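Local coordinates for transcriptional protein SWT1 (Saccharomyces cerevisiae, PDB 4PQZ), which takes part in transcription, probably as an activator, and has RNA endonuclease activity, this chain being its C-terminal, HEPN-like domain, at residues S117-T120 with D124-T127; F131-L136 with E157-I162; L88-V93 with N106-L111; P73-L76 with E80-S83. One frame throughout, in Å; residues are numbered along the deposited sequence.

Interaction 1. Residues S117-T120 with D124-T127; sequences SKPT and DLRT
P119 lays its ring against the first turns of helix 122-139, where L125 receives it. The ring carbon CB of P119 sits 3.5 Å from CA of L125, so one side of the proline rests on helix backbone, while its CG meets the methyl CD1 of L125 at 3.6 Å. That methyl is within range because the leucine carries CG anti to its backbone nitrogen (chi1 -177°), which turns the branch across the proline ring. This is the dense half of the contact: both residues are buried, and L125 is further packed by F35 of helix 35-62 and I162 of helix 145-163. The other half is slack. T120 is exposed, and its OG1 comes no nearer to OD2 of D124 than 4.3 Å. D124 borders the apolar patch with its CB, 4.2 Å from CB of P119. The loop has a second anchor in the carbonyl of P119, which accepts a hydrogen bond from S39 of helix 35-62, and N121 bonds through OD1 to the backbone N of D124. A proline folded back on the opening turns of the helix that follows it is a local loop-to-helix packing, here at one end of the all-helical HEPN-like fold.

Interaction 2. Residues F131-L136 with E157-I162; sequences FWETVL and EWKTSI
E133 and K159 are joined by a salt bridge between helices 122-139 and 145-163. NZ of K159 donates to OE2 of E133 at 2.9 Å, arriving on the syn side of the carboxylate but 28° out of its plane. Both chains are extended beyond CG, which carries their ends across the gap between the helices, and they cross at about a right angle. The other oxygen, OE1 of E133, lies 3.0 Å from CE of K159 and also close to the carboxylate of E129, a like-charge neighbour whose side chain touches K159 too; the lysine would probably offset part of that repulsion. Deeper in, L136 presents its methyl CD1 to the edge of the W158 indole, in the plane of the ring and 3.8 Å from CH2. The polar end of this buried tryptophan is satisfied from elsewhere: NE1 bonds to OE1 of Q45 in helix 35-62. NE1 of W132 is likewise taken up, by the carbonyl of L115. Along helix 145-163, the carbonyl O of E157 accepts twice from S161, from the backbone N and from OG at 3.0 Å, the two donors approaching opposite faces of its plane. A charged pair at the margin with a leucine-tryptophan contact beneath it joins two consecutive helices of a helical hairpin within the HEPN-like bundle.

Interaction 3. Residues L88-V93 with N106-L111; sequences LFWVSV and NEWKSL
Different first torsions bring the indoles of W90 and W108 together. In W90 the ring carbon CG stands anti to the backbone nitrogen (chi1 -177°), whereas in W108 it is anti to the carbonyl carbon (chi1 -53°), and the two side chains cross at about a right angle. W90 contributes the far corner of its six-membered ring, W108 the pyrrole end of its own. CZ3 of W90 lies 3.4 Å from NE1 of W108 and 3.7 Å from CD1, and CE3 of W90 follows at 3.9 Å from that same CD1. The ring planes are inclined at 40°, and the centroid of the six-membered ring of W90 is 5.2 Å from that of the five-membered ring of W108, an oblique pairing that is neither a parallel stack nor a T-shape.

In the HEPN-like fold of this C-terminal domain, the pair ties the start of helix 90-97 to the loop that leads toward helix 113-116. W108 ends a short 3-10 segment and is buried, with I86 of helix 79-88 and W132 and V135 of helix 122-139 packed round it. One face of its indole carries OE1 of E107, 3.7 Å above the plane and over the centre. The carbonyl of W108 accepts a hydrogen bond from OG of S83, which fixes the loop backbone to helix 79-88. W90 is less enclosed; its ring also meets that of F98 and touches K105. Behind it, the backbone N of V93 donates to the carbonyl O of F89 at 2.8 Å, in the opening turn of the helix.

Interaction 4. Residues P73-L76 with E80-S83; sequences PDKL and ENAS
The loop 73-76 runs up to the first turns of helix 79-88, with CA of L76 5.7 Å from CA of N81, after a cis peptide bond between D74 and K75 and with the backbone N of L76 bonded to the carbonyl O of P73. L76 carries the apolar half of the contact. Its methyl CD2 settles over the helix backbone, 3.7 Å from N of A82, and lies 4.2 Å from CB of the same alanine and 4.1 Å from CB of N81. A82 is buried, and its methyl meets not only L76 but also I50 and I54 of helix 35-62. Nearer the surface, the CB of N81 points toward the loop and lies 3.7 Å from the carbonyl O of K75; CG of N81 is anti to the carbonyl carbon (chi1 -67°). The lysine chain bends at its third torsion, and its amine turns off from the helix. The backbone N of N81 is bonded to OG1 of T78. A leucine packed on the opening turn of the helix that follows is local loop-to-helix packing, here where the connection from helix 35-62 enters helix 79-88 of the HEPN-like domain.

Overall arrangement
Along the chain the order is interaction 4, interaction 3, interaction 1, interaction 2, each closing before the next opens; interactions 1 and 2 share helix 122-139. Interactions 3 and 4, with centres about 13 Å apart, touch through S83 and W108. Interactions 1 and 2, with centres about 11 Å apart, touch through L125 and I162. The centres of interactions 2 and 3 lie about 22 Å apart on opposite sides of the chain's centre, yet the two still touch, W132 reaching L111. Helix 122-139 thus links interactions 1, 2 and 3, and helix 79-88 brings in interaction 4, within one compact, single-chain HEPN-like domain.

Interaction 1. Residues S117-T120 with D124-T127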
loop_
_atom_site.group_PDB
_atom_site.type_symbol
_atom_site.label_atom_id
_atom_site.label_comp_id
_atom_site.label_asym_id
_atom_site.label_seq_id
_atom_site.Cartn_x
_atom_site.Cartn_y
_atom_site.Cartn_z
ATOM N N SER A 117 1.704 -4.648 9.825
ATOM C CA SER A 117 2.344 -3.978 10.956
ATOM C C SER A 117 3.820 -3.679 10.723
ATOM O O SER A 117 4.400 -4.092 9.712
ATOM C CB SER A 117 2.148 -4.783 12.257
ATOM O OG SER A 117 2.446 -6.162 12.088
ATOM N N LYS A 118 4.413 -2.944 11.662
ATOM C CA LYS A 118 5.809 -2.530 11.561
ATOM C C LYS A 118 6.746 -3.721 11.690
ATOM O O LYS A 118 6.682 -4.457 12.677
ATOM C CB LYS A 118 6.152 -1.491 12.627
ATOM C CG LYS A 118 7.457 -0.752 12.339
ATOM C CD LYS A 118 7.871 0.165 13.488
ATOM C CE LYS A 118 8.966 -0.479 14.332
ATOM N NZ LYS A 118 9.968 0.530 14.797
ATOM N N PRO A 119 7.608 -3.924 10.679
ATOM C CA PRO A 119 8.580 -5.021 10.686
ATOM C C PRO A 119 9.542 -4.973 11.880
ATOM O O PRO A 119 10.122 -3.923 12.174
ATOM C CB PRO A 119 9.337 -4.808 9.373
ATOM C CG PRO A 119 8.362 -4.133 8.490
ATOM C CD PRO A 119 7.615 -3.203 9.392
ATOM N N THR A 120 9.699 -6.112 12.554
ATOM C CA THR A 120 10.589 -6.214 13.709
ATOM C C THR A 120 11.913 -6.907 13.380
ATOM O O THR A 120 12.818 -6.945 14.211
ATOM C CB THR A 120 9.915 -6.937 14.899
ATOM O OG1 THR A 120 9.541 -8.269 14.516
ATOM C CG2 THR A 120 8.682 -6.172 15.352
ATOM N N ASP A 124 11.254 -9.769 7.732
ATOM C CA ASP A 124 9.900 -9.216 7.752
ATOM C C ASP A 124 9.833 -7.884 7.011
ATOM O O ASP A 124 8.843 -7.593 6.338
ATOM C CB ASP A 124 9.412 -9.037 9.194
ATOM C CG ASP A 124 8.994 -10.351 9.846
ATOM O OD1 ASP A 124 9.250 -11.422 9.256
ATOM O OD2 ASP A 124 8.410 -10.308 10.952
ATOM N N LEU A 125 10.899 -7.093 7.126
ATOM C CA LEU A 125 10.993 -5.801 6.445
ATOM C C LEU A 125 11.092 -5.956 4.931
ATOM O O LEU A 125 10.491 -5.188 4.186
ATOM C CB LEU A 125 12.168 -4.984 6.987
ATOM C CG LEU A 125 12.356 -3.571 6.417
ATOM C CD1 LEU A 125 11.061 -2.754 6.490
ATOM C CD2 LEU A 125 13.503 -2.838 7.118
ATOM N N ARG A 126 11.837 -6.961 4.479
ATOM C CA ARG A 126 11.927 -7.248 3.051
ATOM C C ARG A 126 10.610 -7.805 2.543
ATOM O O ARG A 126 10.140 -7.431 1.467
ATOM C CB ARG A 126 13.071 -8.227 2.755
ATOM C CG ARG A 126 14.422 -7.695 3.182
ATOM C CD ARG A 126 15.555 -8.508 2.604
ATOM N NE ARG A 126 16.728 -7.670 2.364
ATOM C CZ ARG A 126 16.937 -6.984 1.239
ATOM N NH1 ARG A 126 16.056 -7.033 0.245
ATOM N NH2 ARG A 126 18.030 -6.247 1.104
ATOM N N THR A 127 10.022 -8.703 3.324
ATOM C CA THR A 127 8.722 -9.290 2.989
ATOM C C THR A 127 7.645 -8.208 2.888
ATOM O O THR A 127 6.842 -8.207 1.958
ATOM C CB THR A 127 8.303 -10.370 4.017
ATOM O OG1 THR A 127 9.187 -11.491 3.905
ATOM C CG2 THR A 127 6.871 -10.844 3.768
#

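Interaction 2. Residues F131-L136 with E157-I162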
loop_
_atom_site.group_PDB
_atom_site.type_symbol
_atom_site.label_atom_id
_atom_site.label_comp_id
_atom_site.label_asym_id
_atom_site.label_seq_id
_atom_site.Cartn_x
_atom_site.Cartn_y
_atom_site.Cartn_z
ATOM N N PHE A 131 6.097 -6.894 -0.846
ATOM C CA PHE A 131 4.686 -7.152 -1.143
ATOM C C PHE A 131 4.036 -5.852 -1.598
ATOM O O PHE A 131 3.361 -5.795 -2.639
ATOM C CB PHE A 131 3.958 -7.721 0.079
ATOM C CG PHE A 131 2.464 -7.800 -0.083
ATOM C CD1 PHE A 131 1.878 -8.876 -0.740
ATOM C CD2 PHE A 131 1.641 -6.806 0.434
ATOM C CE1 PHE A 131 0.508 -8.950 -0.891
ATOM C CE2 PHE A 131 0.267 -6.875 0.294
ATOM C CZ PHE A 131 -0.296 -7.942 -0.371
ATOM N N TRP A 132 4.290 -4.804 -0.821
ATOM C CA TRP A 132 3.647 -3.511 -1.029
ATOM C C TRP A 132 4.163 -2.737 -2.240
ATOM O O TRP A 132 3.434 -1.938 -2.811
ATOM C CB TRP A 132 3.733 -2.669 0.244
ATOM C CG TRP A 132 2.757 -3.157 1.257
ATOM C CD1 TRP A 132 3.032 -3.762 2.456
ATOM C CD2 TRP A 132 1.334 -3.140 1.133
ATOM N NE1 TRP A 132 1.858 -4.098 3.097
ATOM C CE2 TRP A 132 0.805 -3.724 2.305
ATOM C CE3 TRP A 132 0.457 -2.678 0.146
ATOM C CZ2 TRP A 132 -0.567 -3.850 2.514
ATOM C CZ3 TRP A 132 -0.904 -2.806 0.360
ATOM C CH2 TRP A 132 -1.403 -3.390 1.535
ATOM N N GLU A 133 5.417 -2.992 -2.613
ATOM C CA GLU A 133 6.013 -2.463 -3.837
ATOM C C GLU A 133 5.230 -2.963 -5.047
ATOM O O GLU A 133 4.780 -2.164 -5.875
ATOM C CB GLU A 133 7.498 -2.870 -3.936
ATOM C CG GLU A 133 8.062 -2.827 -5.346
ATOM C CD GLU A 133 9.559 -3.109 -5.403
ATOM O OE1 GLU A 133 10.218 -3.103 -4.346
ATOM O OE2 GLU A 133 10.078 -3.338 -6.515
ATOM N N THR A 134 5.069 -4.286 -5.127
ATOM C CA THR A 134 4.302 -4.939 -6.185
ATOM C C THR A 134 2.857 -4.394 -6.204
ATOM O O THR A 134 2.370 -3.990 -7.253
ATOM C CB THR A 134 4.284 -6.488 -5.971
ATOM O OG1 THR A 134 5.620 -6.992 -5.939
ATOM C CG2 THR A 134 3.503 -7.217 -7.077
ATOM N N VAL A 135 2.204 -4.374 -5.034
ATOM C CA VAL A 135 0.814 -3.917 -4.879
ATOM C C VAL A 135 0.599 -2.431 -5.231
ATOM O O VAL A 135 -0.348 -2.085 -5.950
ATOM C CB VAL A 135 0.290 -4.197 -3.448
ATOM C CG1 VAL A 135 -1.003 -3.448 -3.163
ATOM C CG2 VAL A 135 0.104 -5.696 -3.236
ATOM N N LEU A 136 1.474 -1.557 -4.732
ATOM C CA LEU A 136 1.401 -0.140 -5.076
ATOM C C LEU A 136 1.466 0.114 -6.579
ATOM O O LEU A 136 0.829 1.030 -7.087
ATOM C CB LEU A 136 2.464 0.661 -4.340
ATOM C CG LEU A 136 2.157 0.836 -2.850
ATOM C CD1 LEU A 136 3.351 1.425 -2.088
ATOM C CD2 LEU A 136 0.879 1.640 -2.633
ATOM N N GLU A 157 14.276 4.640 -2.896
ATOM C CA GLU A 157 14.705 5.020 -1.552
ATOM C C GLU A 157 14.429 3.936 -0.498
ATOM O O GLU A 157 15.229 3.737 0.417
ATOM C CB GLU A 157 14.050 6.335 -1.127
ATOM C CG GLU A 157 14.262 7.482 -2.084
ATOM C CD GLU A 157 13.718 8.780 -1.532
ATOM O OE1 GLU A 157 13.860 9.002 -0.310
ATOM O OE2 GLU A 157 13.141 9.571 -2.311
ATOM N N TRP A 158 13.301 3.238 -0.623
ATOM C CA TRP A 158 12.983 2.164 0.312
ATOM C C TRP A 158 13.976 1.022 0.203
ATOM O O TRP A 158 14.515 0.573 1.216
ATOM C CB TRP A 158 11.580 1.615 0.078
ATOM C CG TRP A 158 10.484 2.587 0.381
ATOM C CD1 TRP A 158 10.559 3.702 1.174
ATOM C CD2 TRP A 158 9.144 2.533 -0.115
ATOM N NE1 TRP A 158 9.340 4.344 1.199
ATOM C CE2 TRP A 158 8.456 3.646 0.417
ATOM C CE3 TRP A 158 8.456 1.653 -0.960
ATOM C CZ2 TRP A 158 7.113 3.898 0.131
ATOM C CZ3 TRP A 158 7.123 1.902 -1.238
ATOM C CH2 TRP A 158 6.467 3.015 -0.697
ATOM N N LYS A 159 14.186 0.552 -1.027
ATOM C CA LYS A 159 15.105 -0.556 -1.322
ATOM C C LYS A 159 16.534 -0.267 -0.851
ATOM O O LYS A 159 17.138 -1.074 -0.141
ATOM C CB LYS A 159 15.140 -0.860 -2.822
ATOM C CG LYS A 159 13.953 -1.615 -3.353
ATOM C CD LYS A 159 14.077 -1.841 -4.841
ATOM C CE LYS A 159 12.945 -2.658 -5.387
ATOM N NZ LYS A 159 12.830 -2.501 -6.878
ATOM N N THR A 160 17.057 0.897 -1.220
ATOM C CA THR A 160 18.443 1.222 -0.919
ATOM C C THR A 160 18.631 1.353 0.588
ATOM O O THR A 160 19.608 0.854 1.123
ATOM C CB THR A 160 18.928 2.478 -1.676
ATOM O OG1 THR A 160 18.248 3.641 -1.190
ATOM C CG2 THR A 160 18.668 2.324 -3.170
ATOM N N SER A 161 17.675 1.974 1.274
ATOM C CA SER A 161 17.737 2.099 2.731
ATOM C C SER A 161 17.630 0.731 3.415
ATOM O O SER A 161 18.114 0.533 4.531
ATOM C CB SER A 161 16.644 3.049 3.247
ATOM O OG SER A 161 16.869 4.390 2.814
ATOM N N ILE A 162 16.989 -0.210 2.732
ATOM C CA ILE A 162 16.925 -1.592 3.189
ATOM C C ILE A 162 18.178 -2.358 2.743
ATOM O O ILE A 162 18.823 -3.023 3.554
ATOM C CB ILE A 162 15.646 -2.297 2.671
ATOM C CG1 ILE A 162 14.405 -1.787 3.412
ATOM C CG2 ILE A 162 15.749 -3.804 2.833
ATOM C CD1 ILE A 162 13.092 -2.434 2.926
#

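Interaction 3. Residues L88-V93 with N106-L111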
loop_
_atom_site.group_PDB
_atom_site.type_symbol
_atom_site.label_atom_id
_atom_site.label_comp_id
_atom_site.label_asym_id
_atom_site.label_seq_id
_atom_site.Cartn_x
_atom_site.Cartn_y
_atom_site.Cartn_z
ATOM N N LEU A 88 -13.815 -4.352 0.100
ATOM C CA LEU A 88 -15.221 -3.909 -0.063
ATOM C C LEU A 88 -15.519 -3.389 -1.455
ATOM O O LEU A 88 -16.629 -3.541 -1.952
ATOM C CB LEU A 88 -15.578 -2.806 0.934
ATOM C CG LEU A 88 -15.789 -3.236 2.378
ATOM C CD1 LEU A 88 -16.092 -1.998 3.209
ATOM C CD2 LEU A 88 -16.922 -4.255 2.464
ATOM N N PHE A 89 -14.514 -2.768 -2.074
ATOM C CA PHE A 89 -14.686 -2.127 -3.369
ATOM C C PHE A 89 -14.021 -2.904 -4.493
ATOM O O PHE A 89 -13.749 -2.347 -5.558
ATOM C CB PHE A 89 -14.194 -0.669 -3.322
ATOM C CG PHE A 89 -15.083 0.228 -2.500
ATOM C CD1 PHE A 89 -16.239 0.779 -3.050
ATOM C CD2 PHE A 89 -14.781 0.501 -1.175
ATOM C CE1 PHE A 89 -17.077 1.593 -2.294
ATOM C CE2 PHE A 89 -15.630 1.317 -0.406
ATOM C CZ PHE A 89 -16.774 1.857 -0.973
ATOM N N TRP A 90 -13.790 -4.193 -4.260
ATOM C CA TRP A 90 -13.056 -5.036 -5.209
ATOM C C TRP A 90 -13.723 -5.120 -6.578
ATOM O O TRP A 90 -13.129 -4.777 -7.608
ATOM C CB TRP A 90 -12.846 -6.448 -4.640
ATOM C CG TRP A 90 -12.029 -7.369 -5.548
ATOM C CD1 TRP A 90 -12.508 -8.371 -6.363
ATOM C CD2 TRP A 90 -10.609 -7.365 -5.725
ATOM N NE1 TRP A 90 -11.472 -8.983 -7.025
ATOM C CE2 TRP A 90 -10.295 -8.395 -6.648
ATOM C CE3 TRP A 90 -9.569 -6.592 -5.191
ATOM C CZ2 TRP A 90 -8.991 -8.658 -7.060
ATOM C CZ3 TRP A 90 -8.274 -6.873 -5.584
ATOM C CH2 TRP A 90 -7.994 -7.888 -6.514
ATOM N N VAL A 91 -14.963 -5.578 -6.583
ATOM C CA VAL A 91 -15.713 -5.768 -7.814
ATOM C C VAL A 91 -15.939 -4.453 -8.557
ATOM O O VAL A 91 -15.824 -4.401 -9.782
ATOM C CB VAL A 91 -17.052 -6.482 -7.502
ATOM C CG1 VAL A 91 -17.963 -6.507 -8.725
ATOM C CG2 VAL A 91 -16.781 -7.904 -6.949
ATOM N N SER A 92 -16.238 -3.388 -7.812
ATOM C CA SER A 92 -16.552 -2.089 -8.400
ATOM C C SER A 92 -15.335 -1.326 -8.906
ATOM O O SER A 92 -15.366 -0.707 -9.986
ATOM C CB SER A 92 -17.285 -1.202 -7.375
ATOM O OG SER A 92 -18.584 -1.708 -7.075
ATOM N N VAL A 93 -14.269 -1.323 -8.104
ATOM C CA VAL A 93 -13.146 -0.436 -8.393
ATOM C C VAL A 93 -11.767 -1.118 -8.478
ATOM O O VAL A 93 -11.014 -0.867 -9.412
ATOM C CB VAL A 93 -13.074 0.728 -7.383
ATOM C CG1 VAL A 93 -12.236 1.840 -7.963
ATOM C CG2 VAL A 93 -14.471 1.264 -7.058
ATOM N N ASN A 106 -10.180 -12.480 -2.173
ATOM C CA ASN A 106 -9.928 -13.083 -0.859
ATOM C C ASN A 106 -8.594 -12.725 -0.157
ATOM O O ASN A 106 -8.488 -12.807 1.068
ATOM C CB ASN A 106 -10.118 -14.600 -0.948
ATOM C CG ASN A 106 -9.991 -15.283 0.399
ATOM O OD1 ASN A 106 -10.918 -15.260 1.209
ATOM N ND2 ASN A 106 -8.838 -15.898 0.645
ATOM N N GLU A 107 -7.589 -12.313 -0.927
ATOM C CA GLU A 107 -6.301 -11.878 -0.372
ATOM C C GLU A 107 -6.450 -10.689 0.613
ATOM O O GLU A 107 -5.620 -10.504 1.523
ATOM C CB GLU A 107 -5.343 -11.511 -1.521
ATOM C CG GLU A 107 -3.874 -11.968 -1.349
ATOM C CD GLU A 107 -3.067 -11.011 -0.491
ATOM O OE1 GLU A 107 -3.503 -9.849 -0.353
ATOM O OE2 GLU A 107 -2.011 -11.412 0.049
ATOM N N TRP A 108 -7.502 -9.886 0.425
ATOM C CA TRP A 108 -7.697 -8.664 1.217
ATOM C C TRP A 108 -8.667 -8.825 2.378
ATOM O O TRP A 108 -8.892 -7.893 3.144
ATOM C CB TRP A 108 -8.148 -7.525 0.316
ATOM C CG TRP A 108 -7.216 -7.354 -0.835
ATOM C CD1 TRP A 108 -7.430 -7.734 -2.125
ATOM C CD2 TRP A 108 -5.892 -6.816 -0.787
ATOM N NE1 TRP A 108 -6.348 -7.428 -2.891
ATOM C CE2 TRP A 108 -5.382 -6.871 -2.098
ATOM C CE3 TRP A 108 -5.098 -6.264 0.230
ATOM C CZ2 TRP A 108 -4.103 -6.409 -2.420
ATOM C CZ3 TRP A 108 -3.818 -5.795 -0.098
ATOM C CH2 TRP A 108 -3.336 -5.885 -1.404
ATOM N N LYS A 109 -9.225 -10.017 2.513
ATOM C CA LYS A 109 -10.149 -10.312 3.599
ATOM C C LYS A 109 -9.449 -10.212 4.957
ATOM O O LYS A 109 -9.978 -9.628 5.907
ATOM C CB LYS A 109 -10.751 -11.702 3.386
ATOM C CG LYS A 109 -12.029 -11.995 4.168
ATOM C CD LYS A 109 -12.825 -13.107 3.483
ATOM C CE LYS A 109 -13.524 -14.000 4.490
ATOM N NZ LYS A 109 -14.092 -13.208 5.608
ATOM N N SER A 110 -8.256 -10.789 5.042
ATOM C CA SER A 110 -7.450 -10.738 6.264
ATOM C C SER A 110 -5.989 -10.947 5.891
ATOM O O SER A 110 -5.547 -12.072 5.643
ATOM C CB SER A 110 -7.897 -11.800 7.284
ATOM O OG SER A 110 -7.313 -11.573 8.567
ATOM N N LEU A 111 -5.256 -9.844 5.824
ATOM C CA LEU A 111 -3.830 -9.878 5.544
ATOM C C LEU A 111 -3.087 -10.534 6.695
ATOM O O LEU A 111 -3.472 -10.371 7.857
ATOM C CB LEU A 111 -3.284 -8.457 5.368
ATOM C CG LEU A 111 -3.536 -7.665 4.089
ATOM C CD1 LEU A 111 -2.893 -6.284 4.236
ATOM C CD2 LEU A 111 -2.961 -8.413 2.889
#

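Interaction 4. Residues P73-L76 with E80-S83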
loop_
_atom_site.group_PDB
_atom_site.type_symbol
_atom_site.label_atom_id
_atom_site.label_comp_id
_atom_site.label_asym_id
_atom_site.label_seq_id
_atom_site.Cartn_x
_atom_site.Cartn_y
_atom_site.Cartn_z
ATOM N N PRO A 73 -12.173 9.499 4.642
ATOM C CA PRO A 73 -10.706 9.603 4.647
ATOM C C PRO A 73 -10.105 9.456 6.055
ATOM O O PRO A 73 -9.027 8.883 6.225
ATOM C CB PRO A 73 -10.465 11.007 4.103
ATOM C CG PRO A 73 -11.618 11.233 3.168
ATOM C CD PRO A 73 -12.802 10.543 3.815
ATOM N N ASP A 74 -10.817 9.983 7.046
ATOM C CA ASP A 74 -10.608 9.670 8.447
ATOM C C ASP A 74 -11.765 8.713 8.699
ATOM O O ASP A 74 -12.868 9.166 8.970
ATOM C CB ASP A 74 -10.783 10.935 9.306
ATOM C CG ASP A 74 -10.128 12.172 8.700
ATOM O OD1 ASP A 74 -8.980 12.482 9.069
ATOM O OD2 ASP A 74 -10.767 12.868 7.884
ATOM N N LYS A 75 -11.542 7.398 8.703
ATOM C CA LYS A 75 -10.334 6.753 9.203
ATOM C C LYS A 75 -9.719 5.731 8.241
ATOM O O LYS A 75 -9.955 4.537 8.349
ATOM C CB LYS A 75 -10.735 6.047 10.480
ATOM C CG LYS A 75 -9.652 5.399 11.301
ATOM C CD LYS A 75 -10.274 4.497 12.364
ATOM C CE LYS A 75 -10.345 5.129 13.757
ATOM N NZ LYS A 75 -11.195 4.356 14.705
ATOM N N LEU A 76 -8.900 6.232 7.327
ATOM C CA LEU A 76 -7.898 5.429 6.669
ATOM C C LEU A 76 -6.644 5.631 7.501
ATOM O O LEU A 76 -5.760 6.388 7.104
ATOM C CB LEU A 76 -7.646 5.960 5.261
ATOM C CG LEU A 76 -8.157 5.144 4.073
ATOM C CD1 LEU A 76 -7.497 5.626 2.783
ATOM C CD2 LEU A 76 -7.903 3.665 4.314
ATOM N N GLU A 80 -4.907 -2.234 7.816
ATOM C CA GLU A 80 -6.131 -3.035 7.892
ATOM C C GLU A 80 -7.372 -2.336 7.312
ATOM O O GLU A 80 -8.149 -2.966 6.610
ATOM C CB GLU A 80 -6.411 -3.500 9.328
ATOM C CG GLU A 80 -7.650 -4.381 9.455
ATOM C CD GLU A 80 -7.426 -5.578 10.363
ATOM O OE1 GLU A 80 -6.862 -5.399 11.467
ATOM O OE2 GLU A 80 -7.814 -6.700 9.965
ATOM N N ASN A 81 -7.553 -1.049 7.619
ATOM C CA ASN A 81 -8.593 -0.235 6.980
ATOM C C ASN A 81 -8.468 -0.200 5.462
ATOM O O ASN A 81 -9.454 -0.386 4.742
ATOM C CB ASN A 81 -8.545 1.203 7.489
ATOM C CG ASN A 81 -8.921 1.322 8.939
ATOM O OD1 ASN A 81 -9.667 0.496 9.473
ATOM N ND2 ASN A 81 -8.403 2.360 9.596
ATOM N N ALA A 82 -7.249 0.039 4.985
ATOM C CA ALA A 82 -6.971 0.078 3.553
ATOM C C ALA A 82 -7.340 -1.238 2.878
ATOM O O ALA A 82 -8.043 -1.254 1.867
ATOM C CB ALA A 82 -5.508 0.417 3.320
ATOM N N SER A 83 -6.865 -2.337 3.450
ATOM C CA SER A 83 -7.161 -3.678 2.958
ATOM C C SER A 83 -8.662 -3.932 2.886
ATOM O O SER A 83 -9.186 -4.406 1.872
ATOM C CB SER A 83 -6.519 -4.721 3.871
ATOM O OG SER A 83 -6.848 -6.015 3.426
#